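Local coordinates for piwi domain-containing protein (Vanderwaltozyma polyspora, PDB 5THE) that forms the C-terminal lobe of a budding-yeast Argonaute, with an RNase H-like Piwi domain, and probably binds RNA as part of the whole protein, at residues Lys4-His9 with Ala433-Phe438; Arg8-Thr13 with Ser463-Leu468; Pro28-Asp33 with Gly422-Arg427; Pro382-Ala387 with Leu457-Gln462. All blocks are in the same frame, centred on the assembly; numbering follows the deposited sequence.

How the contacts relate
From the N terminus, the same stretch starts contacts 1 and 2. Contact 1 joins residues 4-9 to strand 435-440 and closes a loop of more than 400 residues. Contact 2 follows directly, sharing Arg-8 and His-9, and joins the loop 8-13 to the start of helix 465-475. Contact 3 pairs strand 25-31 with strand 423-425 and is nested inside both loops. Contact 4 pairs strands 383-389 and 452-459. It is nested inside contact 2 but crosses contacts 1 and 3. Strand 435-440 lies between strands 423-425 and 452-459, so together the contacts tie the N-terminal segment to the Piwi strands and their covering helix.

Contact 1 (Lys4-His9 with Ala433-Phe438); sequences KVENRH and AHFDFF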
# COMPACT_ATOMS: atom_id res chain seq x y z
N LYS A 4 14.83 -15.40 -18.74
CA LYS A 4 13.87 -16.49 -18.82
C LYS A 4 13.12 -16.58 -17.50
O LYS A 4 13.65 -16.23 -16.44
CB LYS A 4 14.58 -17.82 -19.11
CG LYS A 4 15.47 -17.75 -20.34
CD LYS A 4 14.69 -17.29 -21.56
CE LYS A 4 15.58 -17.07 -22.77
NZ LYS A 4 14.79 -16.59 -23.94
N VAL A 5 11.87 -17.04 -17.57
CA VAL A 5 11.09 -17.23 -16.35
C VAL A 5 11.78 -18.27 -15.47
O VAL A 5 12.17 -19.34 -15.93
CB VAL A 5 9.65 -17.63 -16.67
CG1 VAL A 5 8.87 -17.92 -15.39
CG2 VAL A 5 8.97 -16.54 -17.47
N GLU A 6 11.95 -17.92 -14.19
CA GLU A 6 12.59 -18.78 -13.21
C GLU A 6 11.87 -20.12 -13.11
O GLU A 6 10.63 -20.18 -13.12
CB GLU A 6 12.58 -18.07 -11.84
CG GLU A 6 13.58 -18.57 -10.83
CD GLU A 6 15.01 -18.18 -11.19
OE1 GLU A 6 15.22 -17.16 -11.91
OE2 GLU A 6 15.94 -18.89 -10.75
N ASN A 7 12.63 -21.20 -12.99
CA ASN A 7 12.06 -22.48 -12.61
C ASN A 7 12.17 -22.66 -11.11
O ASN A 7 12.95 -21.97 -10.44
CB ASN A 7 12.76 -23.63 -13.33
CG ASN A 7 12.52 -23.60 -14.83
OD1 ASN A 7 11.38 -23.59 -15.29
ND2 ASN A 7 13.59 -23.56 -15.60
N ARG A 8 11.37 -23.59 -10.57
CA ARG A 8 11.34 -23.83 -9.13
C ARG A 8 12.71 -24.26 -8.62
O ARG A 8 13.36 -25.12 -9.21
CB ARG A 8 10.31 -24.91 -8.81
CG ARG A 8 10.34 -25.39 -7.38
CD ARG A 8 9.17 -26.39 -7.07
NE ARG A 8 7.85 -25.80 -7.31
CZ ARG A 8 7.28 -24.90 -6.50
NH1 ARG A 8 7.92 -24.50 -5.41
NH2 ARG A 8 6.07 -24.41 -6.78
N HIS A 9 13.15 -23.65 -7.51
CA HIS A 9 14.41 -24.06 -6.89
C HIS A 9 14.22 -25.25 -5.96
O HIS A 9 14.96 -26.24 -6.02
CB HIS A 9 15.03 -22.91 -6.09
CG HIS A 9 15.20 -21.64 -6.86
ND1 HIS A 9 15.57 -20.46 -6.25
CD2 HIS A 9 15.06 -21.35 -8.17
CE1 HIS A 9 15.66 -19.50 -7.16
NE2 HIS A 9 15.35 -20.02 -8.33
N ALA A 433 7.27 -27.37 -12.05
CA ALA A 433 8.37 -26.74 -12.79
C ALA A 433 8.53 -25.27 -12.42
O ALA A 433 9.66 -24.76 -12.36
CB ALA A 433 8.15 -26.88 -14.30
N HIS A 434 7.44 -24.56 -12.19
CA HIS A 434 7.55 -23.14 -11.90
C HIS A 434 7.54 -22.89 -10.40
O HIS A 434 7.16 -23.74 -9.60
CB HIS A 434 6.44 -22.37 -12.62
CG HIS A 434 6.66 -22.28 -14.10
ND1 HIS A 434 5.72 -22.69 -15.02
CD2 HIS A 434 7.73 -21.87 -14.81
CE1 HIS A 434 6.19 -22.50 -16.24
NE2 HIS A 434 7.41 -22.00 -16.14
N PHE A 435 8.00 -21.70 -10.03
CA PHE A 435 8.32 -21.36 -8.64
C PHE A 435 7.14 -20.58 -8.06
O PHE A 435 7.17 -19.37 -7.92
CB PHE A 435 9.63 -20.56 -8.62
CG PHE A 435 10.28 -20.47 -7.26
CD1 PHE A 435 9.65 -20.94 -6.12
CD2 PHE A 435 11.54 -19.90 -7.13
CE1 PHE A 435 10.26 -20.84 -4.89
CE2 PHE A 435 12.16 -19.80 -5.89
CZ PHE A 435 11.52 -20.27 -4.77
N ASP A 436 6.07 -21.30 -7.73
CA ASP A 436 4.88 -20.65 -7.19
C ASP A 436 4.48 -21.24 -5.84
O ASP A 436 4.88 -22.35 -5.46
CB ASP A 436 3.71 -20.70 -8.19
CG ASP A 436 3.10 -22.09 -8.34
OD1 ASP A 436 3.86 -23.08 -8.42
OD2 ASP A 436 1.86 -22.20 -8.38
N PHE A 437 3.71 -20.45 -5.10
CA PHE A 437 3.22 -20.87 -3.79
C PHE A 437 2.03 -19.99 -3.44
O PHE A 437 1.88 -18.88 -3.96
CB PHE A 437 4.31 -20.81 -2.71
CG PHE A 437 5.04 -19.50 -2.64
CD1 PHE A 437 4.52 -18.44 -1.91
CD2 PHE A 437 6.25 -19.34 -3.28
CE1 PHE A 437 5.19 -17.24 -1.84
CE2 PHE A 437 6.94 -18.14 -3.21
CZ PHE A 437 6.41 -17.08 -2.49
N PHE A 438 1.16 -20.52 -2.60
CA PHE A 438 0.05 -19.77 -2.04
C PHE A 438 0.38 -19.40 -0.61
O PHE A 438 0.96 -20.20 0.13
CB PHE A 438 -1.25 -20.57 -2.04
CG PHE A 438 -1.80 -20.89 -3.39
CD1 PHE A 438 -1.35 -21.99 -4.10
CD2 PHE A 438 -2.83 -20.12 -3.93
CE1 PHE A 438 -1.87 -22.30 -5.34
CE2 PHE A 438 -3.37 -20.43 -5.17
CZ PHE A 438 -2.89 -21.52 -5.88
O HOH W 1 8.50 -19.34 -11.86
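Arg-8 and Phe-435 make the tight part of this contact. CG of Arg-8 stands anti to the backbone N (chi1 171°), and the chain then bends at chi3. This brings one guanidinium face over Phe-435 CA. Arg-8 NH2 donates to Asp-436 O at 2.7 Å. The acceptor lies in the guanidinium plane. Arg-8 NH2 also makes a salt bridge to Asp-436 OD1 at 3.1 Å, with the two flat groups turned 53° apart. Outside the segments, Ser-431 O bonds to the same nitrogen, and His-453 to the other oxygen of Asp-436.

Phe-435 packs beside this polar group, with its CB 3.7 Å from Arg-8 CA. Its ring edge points at the face of His-9, an edge-to-face pair with CE2 of Phe-435 3.5 Å from ND1 of His-9. Glu-6 OE2 accepts from His-9 NE2 at 2.7 Å, which probably restricts turning of the ring.

The side of Asn-7 and Ala-433 is more exposed. The backbone bond there is firm, from Arg-8 N to Ala-433 O at 2.7 Å, but the side chains meet loosely. Val-5 CG1 comes no nearer to His-434 CD2 than 4.2 Å. A water joins Glu-6 O to Phe-435 N.

The N-terminal segment is thus held on the segment that leads into strand 435-440 by directed polar bonds together with the packing of Phe-435. Because Arg-8 grips both a carbonyl and a carboxylate of Asp-436, its position is probably well defined, and the two charges probably offset each other in part.

Contact 2 (Arg8-Thr13 with Ser463-Leu468); sequences RHDYGT and STSDYL
Asp-10 and Thr-13 both place their key group between the backbone N and the carbonyl carbon, with chi1 of 64° for Asp-10 CG and 69° for Thr-13 OG1. These torsions turn both side chains onto the first turn of helix 465-475. Asp-10 OD1 takes two bonds from one residue. Ser-465 N donates at 2.9 Å to the syn lone pair of Asp-10 OD1. Ser-465 OG donates to the same oxygen at 2.8 Å, from above the carboxylate plane.

Asp-466 supplies a carboxylate from the helix side. Its OD2 accepts from Thr-13 N at 2.7 Å and its OD1 from Thr-13 OG1 at 2.7 Å. Each oxygen takes its Thr-13 donor on the syn side, somewhat out of the carboxylate plane. Lys-14 N also bonds to OD2. A CB at Gly-12 would come within 3.3 Å of Asp-466 OD2, a tight approach.

His-9 meets the residues before the helix. Its ND1 donates to Ser-463 O at 2.7 Å, nearly along the C=O axis. One water bridges Ser-465 OG and Arg-8 NH1, whose guanidinium is also bonded to Ser-431 O. Another links Asp-10 OD2 and Tyr-11 O to Asp-466 N.

Thr-464 is the N-cap, with OG1 accepting from Tyr-467 N at 3.2 Å. The negative charge of Asp-10 at this end of the helix probably suits the helix dipole.

Phe-435 of strand 435-440 packs on Ser-465 and Leu-468. Leu-468 also reaches Ile-386 of strand 383-389. Gly-12 N bonds to Asp-426, just after strand 423-425.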
# COMPACT_ATOMS: atom_id res chain seq x y z
N ARG A 8 11.37 -23.59 -10.57
CA ARG A 8 11.34 -23.83 -9.13
C ARG A 8 12.71 -24.26 -8.62
O ARG A 8 13.36 -25.12 -9.21
CB ARG A 8 10.31 -24.91 -8.81
CG ARG A 8 10.34 -25.39 -7.38
CD ARG A 8 9.17 -26.39 -7.07
NE ARG A 8 7.85 -25.80 -7.31
CZ ARG A 8 7.28 -24.90 -6.50
NH1 ARG A 8 7.92 -24.50 -5.41
NH2 ARG A 8 6.07 -24.41 -6.78
N HIS A 9 13.15 -23.65 -7.51
CA HIS A 9 14.41 -24.06 -6.89
C HIS A 9 14.22 -25.25 -5.96
O HIS A 9 14.96 -26.24 -6.02
CB HIS A 9 15.03 -22.91 -6.09
CG HIS A 9 15.20 -21.64 -6.86
ND1 HIS A 9 15.57 -20.46 -6.25
CD2 HIS A 9 15.06 -21.35 -8.17
CE1 HIS A 9 15.66 -19.50 -7.16
NE2 HIS A 9 15.35 -20.02 -8.33
N ASP A 10 13.22 -25.17 -5.11
CA ASP A 10 13.03 -26.06 -3.98
C ASP A 10 11.59 -25.88 -3.51
O ASP A 10 10.79 -25.21 -4.17
CB ASP A 10 14.05 -25.75 -2.88
CG ASP A 10 13.87 -24.35 -2.29
OD1 ASP A 10 13.08 -23.54 -2.82
OD2 ASP A 10 14.53 -24.05 -1.27
N TYR A 11 11.27 -26.46 -2.36
CA TYR A 11 10.01 -26.28 -1.68
C TYR A 11 10.30 -25.74 -0.28
O TYR A 11 11.39 -25.93 0.25
CB TYR A 11 9.22 -27.60 -1.59
CG TYR A 11 8.76 -28.12 -2.93
CD1 TYR A 11 7.56 -27.68 -3.48
CD2 TYR A 11 9.53 -29.01 -3.66
CE1 TYR A 11 7.14 -28.14 -4.71
CE2 TYR A 11 9.11 -29.48 -4.88
CZ TYR A 11 7.92 -29.05 -5.39
OH TYR A 11 7.51 -29.50 -6.62
N GLY A 12 9.32 -25.07 0.31
CA GLY A 12 9.49 -24.61 1.67
C GLY A 12 9.43 -25.73 2.69
O GLY A 12 8.87 -26.81 2.46
N THR A 13 10.00 -25.47 3.85
CA THR A 13 10.09 -26.46 4.92
C THR A 13 9.58 -25.98 6.26
O THR A 13 9.31 -26.82 7.13
CB THR A 13 11.54 -26.94 5.12
OG1 THR A 13 12.33 -25.87 5.67
CG2 THR A 13 12.19 -27.43 3.80
N SER A 463 17.47 -17.22 -3.92
CA SER A 463 16.41 -17.25 -2.92
C SER A 463 15.83 -18.65 -2.82
O SER A 463 15.53 -19.28 -3.83
CB SER A 463 15.31 -16.26 -3.28
OG SER A 463 15.86 -14.98 -3.50
N THR A 464 15.64 -19.11 -1.59
CA THR A 464 14.95 -20.37 -1.33
C THR A 464 13.47 -20.11 -1.11
O THR A 464 13.05 -18.99 -0.81
CB THR A 464 15.52 -21.06 -0.09
OG1 THR A 464 15.26 -20.23 1.05
CG2 THR A 464 17.02 -21.31 -0.23
N SER A 465 12.67 -21.17 -1.23
CA SER A 465 11.25 -21.04 -0.95
C SER A 465 11.01 -20.49 0.46
O SER A 465 10.15 -19.62 0.65
CB SER A 465 10.53 -22.38 -1.12
OG SER A 465 10.43 -22.71 -2.49
N ASP A 466 11.76 -20.99 1.45
CA ASP A 466 11.55 -20.52 2.83
C ASP A 466 11.83 -19.03 2.96
O ASP A 466 11.11 -18.31 3.67
CB ASP A 466 12.43 -21.27 3.83
CG ASP A 466 11.94 -22.68 4.15
OD1 ASP A 466 12.81 -23.56 4.27
OD2 ASP A 466 10.72 -22.92 4.27
N TYR A 467 12.90 -18.55 2.33
CA TYR A 467 13.23 -17.13 2.37
C TYR A 467 12.14 -16.30 1.70
O TYR A 467 11.63 -15.32 2.28
CB TYR A 467 14.59 -16.90 1.70
CG TYR A 467 14.94 -15.44 1.52
CD1 TYR A 467 15.31 -14.67 2.61
CD2 TYR A 467 14.87 -14.83 0.27
CE1 TYR A 467 15.61 -13.33 2.48
CE2 TYR A 467 15.18 -13.48 0.12
CZ TYR A 467 15.57 -12.75 1.24
OH TYR A 467 15.86 -11.41 1.15
N LEU A 468 11.73 -16.70 0.49
CA LEU A 468 10.72 -15.91 -0.21
C LEU A 468 9.38 -15.96 0.50
O LEU A 468 8.66 -14.96 0.55
CB LEU A 468 10.57 -16.39 -1.65
CG LEU A 468 11.75 -16.13 -2.59
CD1 LEU A 468 11.34 -16.50 -4.00
CD2 LEU A 468 12.21 -14.68 -2.51
O HOH W 2 7.77 -22.91 -3.07
O HOH W 3 13.25 -23.49 1.09

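Contact 3 (Pro28-Asp33 with Gly422-Arg427); sequences PSRILD and GTVVDR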
# COMPACT_ATOMS: atom_id res chain seq x y z
N PRO A 28 -1.26 -30.79 1.70
CA PRO A 28 -0.45 -30.38 2.85
C PRO A 28 -0.24 -28.87 2.85
O PRO A 28 -0.04 -28.25 1.80
CB PRO A 28 0.87 -31.13 2.66
CG PRO A 28 0.98 -31.27 1.21
CD PRO A 28 -0.43 -31.48 0.69
N SER A 29 -0.31 -28.28 4.04
CA SER A 29 0.04 -26.88 4.20
C SER A 29 1.03 -26.75 5.34
O SER A 29 1.15 -27.62 6.20
CB SER A 29 -1.20 -26.02 4.50
OG SER A 29 -1.56 -26.13 5.87
N ARG A 30 1.73 -25.62 5.35
CA ARG A 30 2.52 -25.22 6.50
C ARG A 30 2.04 -23.84 6.94
O ARG A 30 1.69 -23.00 6.11
CB ARG A 30 4.02 -25.21 6.17
CG ARG A 30 4.56 -26.58 5.83
CD ARG A 30 5.93 -26.49 5.15
NE ARG A 30 5.82 -25.91 3.82
CZ ARG A 30 6.18 -24.67 3.50
NH1 ARG A 30 6.69 -23.88 4.44
NH2 ARG A 30 6.03 -24.22 2.25
N ILE A 31 1.99 -23.61 8.24
CA ILE A 31 1.59 -22.32 8.76
C ILE A 31 2.85 -21.63 9.26
O ILE A 31 3.49 -22.11 10.21
CB ILE A 31 0.52 -22.46 9.86
CG1 ILE A 31 -0.67 -23.22 9.31
CG2 ILE A 31 0.07 -21.09 10.37
CD1 ILE A 31 -1.59 -23.76 10.38
N LEU A 32 3.22 -20.53 8.60
CA LEU A 32 4.36 -19.73 9.00
C LEU A 32 4.04 -18.87 10.22
O LEU A 32 2.91 -18.41 10.40
CB LEU A 32 4.82 -18.84 7.84
CG LEU A 32 5.29 -19.57 6.58
CD1 LEU A 32 5.87 -18.60 5.56
CD2 LEU A 32 6.31 -20.65 6.92
N ASP A 33 5.05 -18.64 11.05
CA ASP A 33 4.87 -17.76 12.19
C ASP A 33 4.75 -16.31 11.74
O ASP A 33 5.26 -15.91 10.69
CB ASP A 33 6.04 -17.93 13.17
CG ASP A 33 6.10 -19.32 13.77
OD1 ASP A 33 5.03 -19.94 13.99
OD2 ASP A 33 7.22 -19.81 14.01
N GLY A 422 -0.34 -17.29 8.50
CA GLY A 422 -0.30 -17.44 7.08
C GLY A 422 0.04 -18.88 6.71
O GLY A 422 1.19 -19.36 6.69
N THR A 423 -1.04 -19.57 6.42
CA THR A 423 -0.99 -20.86 5.78
C THR A 423 -0.31 -20.74 4.42
O THR A 423 -0.71 -19.91 3.59
CB THR A 423 -2.43 -21.37 5.63
OG1 THR A 423 -2.96 -21.65 6.93
CG2 THR A 423 -2.49 -22.61 4.75
N VAL A 424 0.71 -21.55 4.20
CA VAL A 424 1.39 -21.65 2.92
C VAL A 424 1.06 -23.00 2.31
O VAL A 424 1.08 -24.03 3.00
CB VAL A 424 2.92 -21.52 3.05
CG1 VAL A 424 3.57 -21.46 1.65
CG2 VAL A 424 3.27 -20.30 3.85
N VAL A 425 0.79 -23.01 1.01
CA VAL A 425 0.66 -24.23 0.24
C VAL A 425 1.58 -24.06 -0.96
O VAL A 425 1.37 -23.16 -1.79
CB VAL A 425 -0.79 -24.48 -0.20
CG1 VAL A 425 -0.88 -25.68 -1.15
CG2 VAL A 425 -1.68 -24.72 1.02
N ASP A 426 2.64 -24.87 -1.04
CA ASP A 426 3.46 -24.86 -2.24
C ASP A 426 3.64 -26.27 -2.80
O ASP A 426 4.58 -26.52 -3.55
CB ASP A 426 4.81 -24.17 -2.00
CG ASP A 426 5.73 -24.91 -1.01
OD1 ASP A 426 5.31 -25.89 -0.35
OD2 ASP A 426 6.89 -24.48 -0.88
N ARG A 427 2.74 -27.19 -2.46
CA ARG A 427 2.74 -28.53 -3.03
C ARG A 427 1.32 -28.90 -3.45
O ARG A 427 0.34 -28.35 -2.93
CB ARG A 427 3.28 -29.55 -2.02
CG ARG A 427 4.77 -29.44 -1.80
CD ARG A 427 5.22 -30.53 -0.92
NE ARG A 427 6.60 -30.36 -0.47
CZ ARG A 427 7.64 -30.90 -1.09
NH1 ARG A 427 7.46 -31.61 -2.20
NH2 ARG A 427 8.86 -30.72 -0.60
O HOH W 4 2.38 -27.27 0.75
O HOH W 5 -3.44 -24.41 7.42
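Arg-30 and Val-424 form a hydrogen-bonded pair in the antiparallel beta pairing that adds strand 25-31 to strand 423-425 of the Piwi domain. The axes of strands 28-31 and 423-425 run at 142° to each other.

Arg-30 N donates to Val-424 O at 2.9 Å, and Val-424 N donates to Arg-30 O at 2.6 Å. Ile-31 and Thr-423 follow as a non-hydrogen-bonded pair. Beyond them Leu-32 N reaches Gly-422 O at 3.0 Å, next to a cis peptide bond.

The charged contact is on the face of Arg-30 and Val-424. A bend at chi3 carries the guanidinium past Val-424 CG1 to Asp-426. Arg-30 NH2 makes a salt bridge to Asp-426 OD1 at 3.2 Å, from above the carboxylate plane, 58° out of it. Lys-14 O and Gln-469 OE1 also bond to the guanidinium, while Gly-12 N and Gln-469 NE2 bond to Asp-426 OD2. An alanine in place of Asp-426 would take away the carboxylate, which would probably leave Arg-30 without its charge partner and Gly-12 N without its acceptor.

Apolar packing is close on the same face. Leu-32 CG lies 3.5 Å from Val-424 CG2, tighter than usual, and helix 465-475 covers both side chains. On the other face Ser-29 CB meets Thr-423 CG2 at 3.7 Å.

Pro-28 O and Asp-426 N share one water. Ser-29 OG and Thr-423 OG1 also bond to Val-18 O and Met-420 O respectively, and one water donates to both hydroxyls, at 3.0 Å from Ser-29 OG and 2.8 Å from Thr-423 OG1.

Contact 4 (Pro382-Ala387 with Leu457-Gln462); sequences PVTCIA and LYDENQ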
# COMPACT_ATOMS: atom_id res chain seq x y z
N PRO A 382 21.54 -7.22 -8.22
CA PRO A 382 20.70 -8.39 -8.54
C PRO A 382 19.23 -8.17 -8.20
O PRO A 382 18.89 -7.59 -7.16
CB PRO A 382 21.31 -9.51 -7.69
CG PRO A 382 22.02 -8.79 -6.54
CD PRO A 382 22.49 -7.49 -7.13
N VAL A 383 18.36 -8.67 -9.06
CA VAL A 383 16.92 -8.45 -8.95
C VAL A 383 16.22 -9.78 -8.67
O VAL A 383 16.57 -10.82 -9.24
CB VAL A 383 16.39 -7.81 -10.25
CG1 VAL A 383 14.88 -7.64 -10.18
CG2 VAL A 383 17.09 -6.46 -10.49
N THR A 384 15.23 -9.74 -7.79
CA THR A 384 14.27 -10.83 -7.65
C THR A 384 12.91 -10.27 -8.04
O THR A 384 12.53 -9.19 -7.57
CB THR A 384 14.23 -11.40 -6.23
OG1 THR A 384 15.50 -11.97 -5.88
CG2 THR A 384 13.14 -12.49 -6.13
N CYS A 385 12.18 -10.98 -8.89
CA CYS A 385 10.83 -10.58 -9.26
C CYS A 385 9.80 -11.58 -8.74
O CYS A 385 9.93 -12.80 -8.94
CB CYS A 385 10.70 -10.43 -10.78
SG CYS A 385 9.00 -10.15 -11.32
N ILE A 386 8.77 -11.07 -8.07
CA ILE A 386 7.67 -11.91 -7.60
C ILE A 386 6.36 -11.34 -8.10
O ILE A 386 6.05 -10.17 -7.88
CB ILE A 386 7.64 -12.02 -6.06
CG1 ILE A 386 8.94 -12.66 -5.57
CG2 ILE A 386 6.42 -12.85 -5.63
CD1 ILE A 386 9.00 -12.83 -4.06
N ALA A 387 5.57 -12.18 -8.77
CA ALA A 387 4.26 -11.78 -9.24
C ALA A 387 3.20 -12.29 -8.28
O ALA A 387 3.31 -13.41 -7.75
CB ALA A 387 4.01 -12.29 -10.66
N LEU A 457 9.22 -15.09 -10.58
CA LEU A 457 9.45 -15.12 -12.02
C LEU A 457 10.91 -14.94 -12.39
O LEU A 457 11.32 -15.31 -13.50
CB LEU A 457 8.63 -14.01 -12.70
CG LEU A 457 7.11 -13.99 -12.51
CD1 LEU A 457 6.47 -12.88 -13.34
CD2 LEU A 457 6.51 -15.33 -12.88
N TYR A 458 11.72 -14.39 -11.48
CA TYR A 458 13.11 -14.09 -11.79
C TYR A 458 13.84 -13.90 -10.48
O TYR A 458 13.32 -13.27 -9.57
CB TYR A 458 13.25 -12.83 -12.65
CG TYR A 458 14.55 -12.77 -13.42
CD1 TYR A 458 14.80 -13.67 -14.45
CD2 TYR A 458 15.53 -11.80 -13.14
CE1 TYR A 458 15.98 -13.62 -15.18
CE2 TYR A 458 16.72 -11.74 -13.88
CZ TYR A 458 16.93 -12.66 -14.90
OH TYR A 458 18.09 -12.65 -15.66
N ASP A 459 15.05 -14.43 -10.38
CA ASP A 459 15.74 -14.35 -9.11
C ASP A 459 17.24 -14.43 -9.36
O ASP A 459 17.76 -15.50 -9.69
CB ASP A 459 15.27 -15.45 -8.16
CG ASP A 459 16.05 -15.50 -6.90
OD1 ASP A 459 16.40 -16.60 -6.46
OD2 ASP A 459 16.33 -14.42 -6.37
N GLU A 460 17.94 -13.31 -9.17
CA GLU A 460 19.39 -13.31 -9.15
C GLU A 460 19.93 -13.31 -7.73
O GLU A 460 21.11 -13.01 -7.52
CB GLU A 460 19.94 -12.12 -9.94
CG GLU A 460 19.08 -11.73 -11.10
CD GLU A 460 19.63 -10.53 -11.85
OE1 GLU A 460 20.48 -10.71 -12.74
OE2 GLU A 460 19.24 -9.39 -11.52
N ASN A 461 19.10 -13.63 -6.75
CA ASN A 461 19.51 -13.50 -5.36
C ASN A 461 19.57 -14.83 -4.62
O ASN A 461 19.64 -14.82 -3.39
CB ASN A 461 18.60 -12.52 -4.62
CG ASN A 461 18.89 -11.07 -5.00
OD1 ASN A 461 20.00 -10.60 -4.81
ND2 ASN A 461 17.89 -10.38 -5.54
N GLN A 462 19.55 -15.96 -5.34
CA GLN A 462 19.75 -17.28 -4.72
C GLN A 462 18.73 -17.52 -3.61
O GLN A 462 19.07 -17.94 -2.50
CB GLN A 462 21.17 -17.44 -4.17
CG GLN A 462 22.28 -17.45 -5.20
CD GLN A 462 22.74 -16.05 -5.59
OE1 GLN A 462 22.95 -15.18 -4.73
NE2 GLN A 462 22.88 -15.82 -6.89
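Cys-385 faces both Leu-457 and Tyr-458, a classic beta bulge in the antiparallel pairing of strands 383-389 and 452-459. Among the backbone bonds, Cys-385 N donates to Tyr-458 O at 2.6 Å. Cys-385 O accepts from Leu-457 N at 2.9 Å and only weakly from Tyr-458 N. Glu-460 N closes the end of the pairing on Val-383 O at 2.8 Å.

Side-chain bonds gather on Thr-384. Its OG1 is anti to the carbonyl carbon (chi1 -63°), which sets the hydroxyl alongside Asp-459. Thr-384 OG1 donates to Asp-459 OD2 at 2.6 Å, on the anti side of the carboxylate. It accepts from Asn-461 ND2 at 2.9 Å, in the plane of that amide. Asn-461 N bonds to the same Asp-459 OD2, an Asx turn. A valine in place of Thr-384 would lack the hydroxyl, which would probably leave Asn-461 ND2 without this acceptor and Asp-459 OD2 with one donor fewer.

Glu-460 OE2 accepts from Val-383 N at 2.7 Å and also makes a salt bridge to Lys-363.

Apolar contacts surround the bulge. Ala-387 CB meets Leu-457 CD1 at 3.7 Å, and helix 351-373 covers Leu-457.

The chemistry thus changes along the strands. Where the regular pairing ends, side-chain acceptors join the carbonyls, and the hydroxyl of Thr-384 ties the Asx turn to the neighbouring strand.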